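Local coordinates for protein protoporphyrinogen oxidase (Exiguobacterium sibiricum, PDB 3LOV) that probably oxidises coproporphyrinogen III to coproporphyrin III with bound FAD and molecular oxygen, a step of coproporphyrin-dependent haem b biosynthesis, at residues A441-G446 with V451-T456; G13-A18 with L282-H287; D387-K390 with R394-E397. One frame throughout, in Å; residues are numbered along the deposited sequence.

Contact 1: A441-G446 with V451-T456; sequences AYDGVG and VASAKT. With FAD (flavin-adenine dinucleotide), chain B.
Ser453 OG is gripped from two directions: it donates a hydrogen bond to Asp443 OD2, 2.8 Å away, and is hydrogen-bonded to the backbone N of Gly439 in the preceding loop. A hydroxyl suits the spot because it can give to the carboxylate while taking from an amide. With OG anti to the backbone N (chi1 -179°), Ser453 reaches from its helix straight to the loop. It meets OD2 on the anti side, 26° out of the carboxylate plane. The other oxygen, OD1, forms a salt bridge with Arg425 of helix 417-431. Asp443 thus ties three pieces together, and the nearby guanidinium probably stabilises its negative charge. An alanine here has no carboxylate, and would probably leave the Ser453 hydroxyl without this acceptor and Arg425 without its salt-bridge mate. Beside it, Tyr442 carries its ring against His287 and Val290 of helix 287-293, and Ala441 CB sits over the ring centre, 3.7 Å above the plane.

Beyond Asp443 the chain turns toward FAD. Gly444 has a positive phi (115°), where a side chain would be jammed against the carbonyl O of Asp443. Val445 O then accepts a short hydrogen bond of 2.5 Å from the ribityl hydroxyl O3' of FAD, while Val445 CG1 comes 3.9 Å from FAD C1'. A CB on Gly446 would be crowded by flavin O2. Gly446 is the N-cap of helix 447-463, and its N is hydrogen-bonded to Asp449 OD2 in the first turn. The loop and the start of helix 447-463 form one wall of the FAD site of this flavin-containing amine oxidoreductase, at the ribityl chain and the flavin O2.

Contact 2: G13-A18 with L282-H287; sequences GITGLA and LLTIPH. With FAD (flavin-adenine dinucleotide), chain B.
The adenine of FAD is the flat group here: Ile285, next to the Thr284 that meets Thr15 across the contact, lays CG2 over one face, 3.3 Å from FAD C4A. On the same side of the ring, Pro286 CD lies 3.6 Å from FAD C8A. A branched aliphatic chain and a proline ring give the base a smooth apolar floor.

Where the two segments meet directly, the threonines slide past each other in opposite directions, with Thr15 CG2 3.8 Å from Thr284 CG2. The first torsion of Thr15 (chi1 -56°) sends this methyl anti to the backbone N, and its other branch, OG1, gives a 2.7 Å hydrogen bond to phosphate oxygen O1P of FAD. Thr15 N adds a longer bond to O2P, with an N-H...acceptor angle of 160°.

Thr284 OG1 bonds to Val10 O of the neighbouring strand and also accepts from a water, 2.8 Å away. That water takes hydrogen bonds from Gly13 N and Gly16 N and donates its second proton to FAD O2P, so all four of its positions are used. Glycines suit these places: a CB on Gly13 would clash with O2P, and one on Gly16 would press on Thr284 OG1. They fit the GxGxxG pattern of a Rossmann-type dinucleotide-binding fold, where such a bridging water recurs.

Neither segment has an arginine or lysine to offer the phosphate; amide and hydroxyl donors, a water and the start of helix 14-26 probably share in offsetting its charge.

Contact 3: D387-K390 with R394-E397; sequences DLEK and RTLE
Past the end of helix 377-392 the chain doubles back in an extended course alongside the last turn, bringing the CA atoms of Glu389 and Arg394 to 5.2 Å. This is a helix-to-strand connection of the mixed sheet, leading into one of its two edge strands within this chain, 400-411.

Glu389 does most of the joining. Its chain, extended beyond CG (chi2 -166°), runs across to the returning segment and sets OE2 2.8 Å from Leu396 N. The bond is nearly straight, at an N-H...acceptor angle of 171°, though the amide reaches OE2 on its anti side and 28° out of the carboxylate plane. A glutamate suits this place because a long acidic chain can accept from a backbone amide that has no strand partner within the two segments. The carboxylate also rests against Thr395, whose CG2 lies 3.5 Å from OE2, although the side chain of Thr395 sets out away from the helix. Nearer the helix, Glu389 CA makes a CA-H...O contact of 3.2 Å with Arg394 O, bent to 129° at the hydrogen, and the aliphatic part of the glutamate lies over the same oxygen. The Arg394 side chain leaves the backbone away from the helix, and its NH2 makes a weak hydrogen bond to Gln320 OE1.

On the inner side leucines take over, as befits residues laid on a sheet. Leu388 packs on Met315, Ile340 and Cys343, and Leu396 on Phe317. One branch of Leu396 completes the join: its CD1 rests on Leu388 CB at 3.7 Å.

Along the chain contact 2 comes first, then contact 3, then contact 1, each closing before the next opens. Contacts 1 and 2 are neighbours, their centres 9 Å apart, and both touch FAD. They touch where helix 447-463 lies on helix 14-26, Ala454 CB meeting Thr15 O at 3.2 Å. Strands 6-10, 280-283 and 435-437, which lead to their segments, lie side by side in the parallel sheet, so residues remote in sequence build one cofactor site. Contact 3 packs against the separate mixed sheet, its centre 39 Å from each of the others, where it joins the end of helix 377-392 to the segment leading into strand 400-411, away from the annotated sites.

Contact 1: A441-G446 with V451-T456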
loop_
_atom_site.group_PDB
_atom_site.type_symbol
_atom_site.label_atom_id
_atom_site.label_comp_id
_atom_site.label_asym_id
_atom_site.label_seq_id
_atom_site.Cartn_x
_atom_site.Cartn_y
_atom_site.Cartn_z
ATOM N N ALA A 441 1.951 -5.175 -8.326
ATOM C CA ALA A 441 2.724 -6.432 -8.212
ATOM C C ALA A 441 4.203 -6.160 -8.445
ATOM O O ALA A 441 5.080 -6.959 -8.036
ATOM C CB ALA A 441 2.270 -7.425 -9.249
ATOM N N TYR A 442 4.474 -5.058 -9.158
ATOM C CA TYR A 442 5.788 -4.911 -9.811
ATOM C C TYR A 442 6.816 -4.031 -9.134
ATOM O O TYR A 442 7.888 -4.517 -8.755
ATOM C CB TYR A 442 5.602 -4.527 -11.284
ATOM C CG TYR A 442 4.585 -5.437 -11.962
ATOM C CD1 TYR A 442 4.925 -6.743 -12.309
ATOM C CD2 TYR A 442 3.287 -5.012 -12.223
ATOM C CE1 TYR A 442 4.013 -7.606 -12.883
ATOM C CE2 TYR A 442 2.364 -5.874 -12.832
ATOM C CZ TYR A 442 2.716 -7.168 -13.120
ATOM O OH TYR A 442 1.823 -8.059 -13.691
ATOM N N ASP A 443 6.529 -2.739 -9.051
ATOM C CA ASP A 443 7.539 -1.735 -8.706
ATOM C C ASP A 443 7.181 -0.958 -7.399
ATOM O O ASP A 443 7.453 0.230 -7.283
ATOM C CB ASP A 443 7.673 -0.733 -9.853
ATOM C CG ASP A 443 7.867 -1.396 -11.212
ATOM O OD1 ASP A 443 8.734 -2.264 -11.319
ATOM O OD2 ASP A 443 7.144 -1.021 -12.175
ATOM N N GLY A 444 6.552 -1.637 -6.441
ATOM C CA GLY A 444 6.114 -1.000 -5.203
ATOM C C GLY A 444 4.611 -1.024 -5.137
ATOM O O GLY A 444 3.929 -0.773 -6.119
ATOM N N VAL A 445 4.105 -1.284 -3.949
ATOM C CA VAL A 445 2.694 -1.414 -3.702
ATOM C C VAL A 445 1.884 -0.116 -3.660
ATOM O O VAL A 445 0.704 -0.135 -3.973
ATOM C CB VAL A 445 2.506 -2.223 -2.389
ATOM C CG1 VAL A 445 1.091 -2.143 -1.892
ATOM C CG2 VAL A 445 2.937 -3.664 -2.665
ATOM N N GLY A 446 2.507 1.007 -3.317
ATOM C CA GLY A 446 1.778 2.255 -3.010
ATOM C C GLY A 446 1.312 3.050 -4.214
ATOM O O GLY A 446 1.820 2.870 -5.313
ATOM N N VAL A 451 1.865 4.798 -9.928
ATOM C CA VAL A 451 1.920 5.879 -10.902
ATOM C C VAL A 451 3.262 5.877 -11.648
ATOM O O VAL A 451 3.266 5.896 -12.876
ATOM C CB VAL A 451 1.621 7.259 -10.280
ATOM C CG1 VAL A 451 1.935 8.390 -11.294
ATOM C CG2 VAL A 451 0.154 7.304 -9.770
ATOM N N ALA A 452 4.373 5.786 -10.922
ATOM C CA ALA A 452 5.670 5.637 -11.523
ATOM C C ALA A 452 5.774 4.409 -12.416
ATOM O O ALA A 452 6.501 4.414 -13.440
ATOM C CB ALA A 452 6.782 5.552 -10.431
ATOM N N SER A 453 5.148 3.313 -11.982
ATOM C CA SER A 453 5.189 2.057 -12.737
ATOM C C SER A 453 4.558 2.315 -14.110
ATOM O O SER A 453 5.176 2.019 -15.147
ATOM C CB SER A 453 4.452 0.929 -11.960
ATOM O OG SER A 453 4.459 -0.328 -12.623
ATOM N N ALA A 454 3.370 2.905 -14.109
ATOM C CA ALA A 454 2.702 3.335 -15.353
ATOM C C ALA A 454 3.605 4.266 -16.203
ATOM O O ALA A 454 3.821 3.995 -17.373
ATOM C CB ALA A 454 1.332 4.031 -15.064
ATOM N N LYS A 455 4.138 5.341 -15.614
ATOM C CA LYS A 455 4.960 6.293 -16.367
ATOM C C LYS A 455 6.193 5.627 -16.986
ATOM O O LYS A 455 6.483 5.811 -18.181
ATOM C CB LYS A 455 5.406 7.437 -15.473
ATOM C CG LYS A 455 5.941 8.676 -16.230
ATOM C CD LYS A 455 6.656 9.614 -15.249
ATOM C CE LYS A 455 6.801 11.036 -15.788
ATOM N NZ LYS A 455 6.803 11.044 -17.258
ATOM N N THR A 456 6.929 4.850 -16.197
ATOM C CA THR A 456 8.094 4.176 -16.769
ATOM C C THR A 456 7.679 3.179 -17.886
ATOM O O THR A 456 8.390 3.052 -18.879
ATOM C CB THR A 456 8.923 3.473 -15.684
ATOM O OG1 THR A 456 9.117 4.387 -14.608
ATOM C CG2 THR A 456 10.289 3.058 -16.203
HETATM P PA FAD B . -6.159 -2.061 -8.781
HETATM O O1A FAD B . -6.576 -0.861 -7.999
HETATM O O2A FAD B . -6.354 -3.404 -8.183
HETATM O O5B FAD B . -6.900 -2.019 -10.189
HETATM C C5B FAD B . -6.977 -3.132 -11.041
HETATM C C4B FAD B . -8.088 -2.859 -12.062
HETATM O O4B FAD B . -8.086 -3.853 -13.089
HETATM C C3B FAD B . -9.446 -2.847 -11.391
HETATM O O3B FAD B . -10.223 -1.734 -11.796
HETATM C C2B FAD B . -10.015 -4.173 -11.857
HETATM O O2B FAD B . -11.394 -4.164 -11.975
HETATM C C1B FAD B . -9.391 -4.340 -13.227
HETATM N N9A FAD B . -9.341 -5.719 -13.739
HETATM C C8A FAD B . -9.158 -6.928 -13.105
HETATM N N7A FAD B . -9.187 -7.936 -14.013
HETATM C C5A FAD B . -9.394 -7.373 -15.243
HETATM C C6A FAD B . -9.495 -7.885 -16.538
HETATM N N6A FAD B . -9.356 -9.186 -16.779
HETATM N N1A FAD B . -9.715 -7.025 -17.602
HETATM C C2A FAD B . -9.789 -5.668 -17.397
HETATM N N3A FAD B . -9.662 -5.159 -16.117
HETATM C C4A FAD B . -9.492 -5.994 -15.072
HETATM N N1 FAD B . -1.320 2.697 -1.185
HETATM C C2 FAD B . -0.967 3.931 -0.712
HETATM O O2 FAD B . -0.166 4.640 -1.337
HETATM N N3 FAD B . -1.488 4.376 0.477
HETATM C C4 FAD B . -2.328 3.627 1.218
HETATM O O4 FAD B . -2.777 4.097 2.247
HETATM C C4X FAD B . -2.676 2.365 0.785
HETATM N N5 FAD B . -3.577 1.610 1.518
HETATM C C5X FAD B . -3.928 0.344 1.042
HETATM C C6 FAD B . -4.805 -0.455 1.783
HETATM C C7 FAD B . -5.164 -1.731 1.317
HETATM C C7M FAD B . -6.113 -2.579 2.112
HETATM C C8 FAD B . -4.675 -2.202 0.085
HETATM C C8M FAD B . -5.026 -3.579 -0.450
HETATM C C9 FAD B . -3.814 -1.411 -0.668
HETATM C C9A FAD B . -3.424 -0.135 -0.200
HETATM N N10 FAD B . -2.555 0.664 -0.955
HETATM C C10 FAD B . -2.179 1.913 -0.447
HETATM C "C1'" FAD B . -1.956 0.226 -2.270
HETATM C "C2'" FAD B . -2.816 0.804 -3.421
HETATM O "O2'" FAD B . -4.082 0.265 -3.335
HETATM C "C3'" FAD B . -2.248 0.499 -4.814
HETATM O "O3'" FAD B . -1.117 1.347 -4.965
HETATM C "C4'" FAD B . -3.193 0.789 -6.008
HETATM O "O4'" FAD B . -4.579 0.778 -5.722
HETATM C "C5'" FAD B . -3.018 -0.233 -7.114
HETATM O "O5'" FAD B . -3.782 0.163 -8.225
HETATM P P FAD B . -3.721 -0.706 -9.542
HETATM O O1P FAD B . -2.339 -1.237 -9.819
HETATM O O2P FAD B . -4.414 -0.056 -10.716
HETATM O O3P FAD B . -4.601 -2.033 -9.167
#

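Contact 2: G13-A18 with L282-H287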
loop_
_atom_site.group_PDB
_atom_site.type_symbol
_atom_site.label_atom_id
_atom_site.label_comp_id
_atom_site.label_asym_id
_atom_site.label_seq_id
_atom_site.Cartn_x
_atom_site.Cartn_y
_atom_site.Cartn_z
ATOM N N GLY A 13 -7.738 0.923 -12.838
ATOM C CA GLY A 13 -7.376 1.449 -11.529
ATOM C C GLY A 13 -6.475 2.661 -11.726
ATOM O O GLY A 13 -6.357 3.170 -12.834
ATOM N N ILE A 14 -5.792 3.101 -10.667
ATOM C CA ILE A 14 -4.866 4.238 -10.790
ATOM C C ILE A 14 -3.720 3.959 -11.842
ATOM O O ILE A 14 -3.291 4.852 -12.568
ATOM C CB ILE A 14 -4.272 4.681 -9.407
ATOM C CG1 ILE A 14 -3.622 6.084 -9.544
ATOM C CG2 ILE A 14 -3.319 3.584 -8.810
ATOM C CD1 ILE A 14 -3.004 6.662 -8.278
ATOM N N THR A 15 -3.220 2.735 -11.903
ATOM C CA THR A 15 -2.096 2.418 -12.761
ATOM C C THR A 15 -2.499 2.563 -14.238
ATOM O O THR A 15 -1.766 3.159 -15.050
ATOM C CB THR A 15 -1.575 0.991 -12.490
ATOM O OG1 THR A 15 -1.242 0.893 -11.084
ATOM C CG2 THR A 15 -0.348 0.704 -13.362
ATOM N N GLY A 16 -3.661 2.017 -14.568
ATOM C CA GLY A 16 -4.205 2.094 -15.919
ATOM C C GLY A 16 -4.627 3.512 -16.329
ATOM O O GLY A 16 -4.397 3.897 -17.456
ATOM N N LEU A 17 -5.231 4.272 -15.418
ATOM C CA LEU A 17 -5.660 5.653 -15.689
ATOM C C LEU A 17 -4.458 6.581 -15.808
ATOM O O LEU A 17 -4.388 7.407 -16.723
ATOM C CB LEU A 17 -6.630 6.158 -14.610
ATOM C CG LEU A 17 -8.072 5.670 -14.747
ATOM C CD1 LEU A 17 -8.924 6.092 -13.578
ATOM C CD2 LEU A 17 -8.657 6.182 -16.077
ATOM N N ALA A 18 -3.476 6.405 -14.931
ATOM C CA ALA A 18 -2.204 7.098 -15.077
ATOM C C ALA A 18 -1.504 6.712 -16.374
ATOM O O ALA A 18 -0.910 7.561 -17.055
ATOM C CB ALA A 18 -1.287 6.813 -13.903
ATOM N N LEU A 282 -0.689 -2.890 -22.333
ATOM C CA LEU A 282 -0.234 -2.660 -20.954
ATOM C C LEU A 282 -1.219 -3.348 -20.017
ATOM O O LEU A 282 -2.387 -2.941 -19.890
ATOM C CB LEU A 282 -0.036 -1.159 -20.606
ATOM C CG LEU A 282 0.621 -0.846 -19.220
ATOM C CD1 LEU A 282 2.139 -1.216 -19.107
ATOM C CD2 LEU A 282 0.457 0.623 -18.861
ATOM N N LEU A 283 -0.750 -4.442 -19.402
ATOM C CA LEU A 283 -1.515 -5.150 -18.389
ATOM C C LEU A 283 -1.286 -4.531 -16.985
ATOM O O LEU A 283 -0.168 -4.497 -16.494
ATOM C CB LEU A 283 -1.186 -6.665 -18.416
ATOM C CG LEU A 283 -1.413 -7.377 -19.759
ATOM C CD1 LEU A 283 -0.941 -8.867 -19.751
ATOM C CD2 LEU A 283 -2.917 -7.305 -20.162
ATOM N N THR A 284 -2.366 -4.074 -16.340
ATOM C CA THR A 284 -2.290 -3.449 -15.017
ATOM C C THR A 284 -3.220 -4.166 -14.049
ATOM O O THR A 284 -3.482 -3.684 -12.953
ATOM C CB THR A 284 -2.597 -1.907 -15.083
ATOM O OG1 THR A 284 -3.995 -1.655 -15.266
ATOM C CG2 THR A 284 -1.844 -1.248 -16.242
ATOM N N ILE A 285 -3.682 -5.339 -14.479
ATOM C CA ILE A 285 -4.632 -6.154 -13.759
ATOM C C ILE A 285 -3.875 -7.084 -12.790
ATOM O O ILE A 285 -2.661 -7.152 -12.846
ATOM C CB ILE A 285 -5.461 -7.011 -14.717
ATOM C CG1 ILE A 285 -4.583 -8.063 -15.426
ATOM C CG2 ILE A 285 -6.220 -6.115 -15.689
ATOM C CD1 ILE A 285 -5.390 -8.979 -16.390
ATOM N N PRO A 286 -4.592 -7.765 -11.896
ATOM C CA PRO A 286 -3.870 -8.597 -10.929
ATOM C C PRO A 286 -2.973 -9.638 -11.619
ATOM O O PRO A 286 -3.380 -10.286 -12.596
ATOM C CB PRO A 286 -4.990 -9.289 -10.158
ATOM C CG PRO A 286 -6.185 -8.343 -10.234
ATOM C CD PRO A 286 -6.011 -7.550 -11.513
ATOM N N HIS A 287 -1.790 -9.823 -11.065
ATOM C CA HIS A 287 -0.759 -10.663 -11.657
ATOM C C HIS A 287 -1.119 -12.167 -11.934
ATOM O O HIS A 287 -0.635 -12.741 -12.897
ATOM C CB HIS A 287 0.566 -10.499 -10.871
ATOM C CG HIS A 287 0.542 -11.072 -9.487
ATOM N ND1 HIS A 287 0.149 -10.345 -8.381
ATOM C CD2 HIS A 287 0.863 -12.304 -9.028
ATOM C CE1 HIS A 287 0.206 -11.111 -7.309
ATOM N NE2 HIS A 287 0.677 -12.292 -7.665
HETATM P PA FAD B . -6.159 -2.061 -8.781
HETATM O O1A FAD B . -6.576 -0.861 -7.999
HETATM O O2A FAD B . -6.354 -3.404 -8.183
HETATM O O5B FAD B . -6.900 -2.019 -10.189
HETATM C C5B FAD B . -6.977 -3.132 -11.041
HETATM C C4B FAD B . -8.088 -2.859 -12.062
HETATM O O4B FAD B . -8.086 -3.853 -13.089
HETATM C C3B FAD B . -9.446 -2.847 -11.391
HETATM O O3B FAD B . -10.223 -1.734 -11.796
HETATM C C2B FAD B . -10.015 -4.173 -11.857
HETATM O O2B FAD B . -11.394 -4.164 -11.975
HETATM C C1B FAD B . -9.391 -4.340 -13.227
HETATM N N9A FAD B . -9.341 -5.719 -13.739
HETATM C C8A FAD B . -9.158 -6.928 -13.105
HETATM N N7A FAD B . -9.187 -7.936 -14.013
HETATM C C5A FAD B . -9.394 -7.373 -15.243
HETATM C C6A FAD B . -9.495 -7.885 -16.538
HETATM N N6A FAD B . -9.356 -9.186 -16.779
HETATM N N1A FAD B . -9.715 -7.025 -17.602
HETATM C C2A FAD B . -9.789 -5.668 -17.397
HETATM N N3A FAD B . -9.662 -5.159 -16.117
HETATM C C4A FAD B . -9.492 -5.994 -15.072
HETATM N N1 FAD B . -1.320 2.697 -1.185
HETATM C C2 FAD B . -0.967 3.931 -0.712
HETATM O O2 FAD B . -0.166 4.640 -1.337
HETATM N N3 FAD B . -1.488 4.376 0.477
HETATM C C4 FAD B . -2.328 3.627 1.218
HETATM O O4 FAD B . -2.777 4.097 2.247
HETATM C C4X FAD B . -2.676 2.365 0.785
HETATM N N5 FAD B . -3.577 1.610 1.518
HETATM C C5X FAD B . -3.928 0.344 1.042
HETATM C C6 FAD B . -4.805 -0.455 1.783
HETATM C C7 FAD B . -5.164 -1.731 1.317
HETATM C C7M FAD B . -6.113 -2.579 2.112
HETATM C C8 FAD B . -4.675 -2.202 0.085
HETATM C C8M FAD B . -5.026 -3.579 -0.450
HETATM C C9 FAD B . -3.814 -1.411 -0.668
HETATM C C9A FAD B . -3.424 -0.135 -0.200
HETATM N N10 FAD B . -2.555 0.664 -0.955
HETATM C C10 FAD B . -2.179 1.913 -0.447
HETATM C "C1'" FAD B . -1.956 0.226 -2.270
HETATM C "C2'" FAD B . -2.816 0.804 -3.421
HETATM O "O2'" FAD B . -4.082 0.265 -3.335
HETATM C "C3'" FAD B . -2.248 0.499 -4.814
HETATM O "O3'" FAD B . -1.117 1.347 -4.965
HETATM C "C4'" FAD B . -3.193 0.789 -6.008
HETATM O "O4'" FAD B . -4.579 0.778 -5.722
HETATM C "C5'" FAD B . -3.018 -0.233 -7.114
HETATM O "O5'" FAD B . -3.782 0.163 -8.225
HETATM P P FAD B . -3.721 -0.706 -9.542
HETATM O O1P FAD B . -2.339 -1.237 -9.819
HETATM O O2P FAD B . -4.414 -0.056 -10.716
HETATM O O3P FAD B . -4.601 -2.033 -9.167
HETATM O O HOH W 1 -5.282 -0.326 -13.229
#

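Contact 3: D387-K390 with R394-E397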
loop_
_atom_site.group_PDB
_atom_site.type_symbol
_atom_site.label_atom_id
_atom_site.label_comp_id
_atom_site.label_asym_id
_atom_site.label_seq_id
_atom_site.Cartn_x
_atom_site.Cartn_y
_atom_site.Cartn_z
ATOM N N ASP A 387 -14.042 -6.430 19.276
ATOM C CA ASP A 387 -12.665 -6.025 19.524
ATOM C C ASP A 387 -12.694 -4.640 20.104
ATOM O O ASP A 387 -12.121 -4.403 21.155
ATOM C CB ASP A 387 -11.813 -6.052 18.242
ATOM C CG ASP A 387 -11.379 -7.458 17.837
ATOM O OD1 ASP A 387 -11.602 -8.392 18.619
ATOM O OD2 ASP A 387 -10.797 -7.638 16.734
ATOM N N LEU A 388 -13.381 -3.723 19.441
ATOM C CA LEU A 388 -13.332 -2.331 19.856
ATOM C C LEU A 388 -13.968 -2.125 21.242
ATOM O O LEU A 388 -13.440 -1.392 22.083
ATOM C CB LEU A 388 -13.989 -1.431 18.815
ATOM C CG LEU A 388 -13.150 -1.182 17.550
ATOM C CD1 LEU A 388 -13.948 -0.387 16.504
ATOM C CD2 LEU A 388 -11.814 -0.460 17.894
ATOM N N GLU A 389 -15.082 -2.790 21.494
ATOM C CA GLU A 389 -15.732 -2.649 22.784
ATOM C C GLU A 389 -14.798 -3.114 23.901
ATOM O O GLU A 389 -14.808 -2.581 24.996
ATOM C CB GLU A 389 -17.061 -3.423 22.805
ATOM C CG GLU A 389 -18.116 -2.815 21.882
ATOM C CD GLU A 389 -19.516 -3.345 22.122
ATOM O OE1 GLU A 389 -19.664 -4.524 22.531
ATOM O OE2 GLU A 389 -20.469 -2.566 21.892
ATOM N N LYS A 390 -13.994 -4.125 23.624
ATOM C CA LYS A 390 -13.058 -4.596 24.614
ATOM C C LYS A 390 -11.927 -3.585 24.751
ATOM O O LYS A 390 -11.528 -3.243 25.860
ATOM C CB LYS A 390 -12.513 -5.961 24.232
ATOM C CG LYS A 390 -11.622 -6.577 25.293
ATOM C CD LYS A 390 -10.928 -7.851 24.793
ATOM C CE LYS A 390 -9.832 -8.297 25.785
ATOM N NZ LYS A 390 -8.780 -9.160 25.174
ATOM N N ARG A 394 -15.937 0.131 26.730
ATOM C CA ARG A 394 -17.399 0.203 26.755
ATOM C C ARG A 394 -18.128 -0.355 25.530
ATOM O O ARG A 394 -17.543 -0.600 24.477
ATOM C CB ARG A 394 -17.817 1.664 26.896
ATOM C CG ARG A 394 -17.431 2.507 25.683
ATOM C CD ARG A 394 -17.950 3.930 25.810
ATOM N NE ARG A 394 -17.530 4.784 24.695
ATOM C CZ ARG A 394 -16.294 5.250 24.498
ATOM N NH1 ARG A 394 -15.283 4.936 25.318
ATOM N NH2 ARG A 394 -16.062 6.039 23.453
ATOM N N THR A 395 -19.436 -0.518 25.706
ATOM C CA THR A 395 -20.388 -0.680 24.616
ATOM C C THR A 395 -20.294 0.496 23.631
ATOM O O THR A 395 -20.239 1.668 24.041
ATOM C CB THR A 395 -21.817 -0.705 25.184
ATOM O OG1 THR A 395 -21.838 -1.540 26.343
ATOM C CG2 THR A 395 -22.812 -1.212 24.168
ATOM N N LEU A 396 -20.275 0.166 22.338
ATOM C CA LEU A 396 -20.226 1.161 21.260
ATOM C C LEU A 396 -21.416 0.926 20.330
ATOM O O LEU A 396 -21.665 -0.208 19.933
ATOM C CB LEU A 396 -18.914 1.024 20.483
ATOM C CG LEU A 396 -17.611 1.448 21.183
ATOM C CD1 LEU A 396 -16.351 0.904 20.460
ATOM C CD2 LEU A 396 -17.538 2.971 21.345
ATOM N N GLU A 397 -22.145 1.982 19.987
ATOM C CA GLU A 397 -23.363 1.854 19.180
ATOM C C GLU A 397 -23.197 2.684 17.911
ATOM O O GLU A 397 -23.614 3.839 17.873
ATOM C CB GLU A 397 -24.595 2.313 19.981
#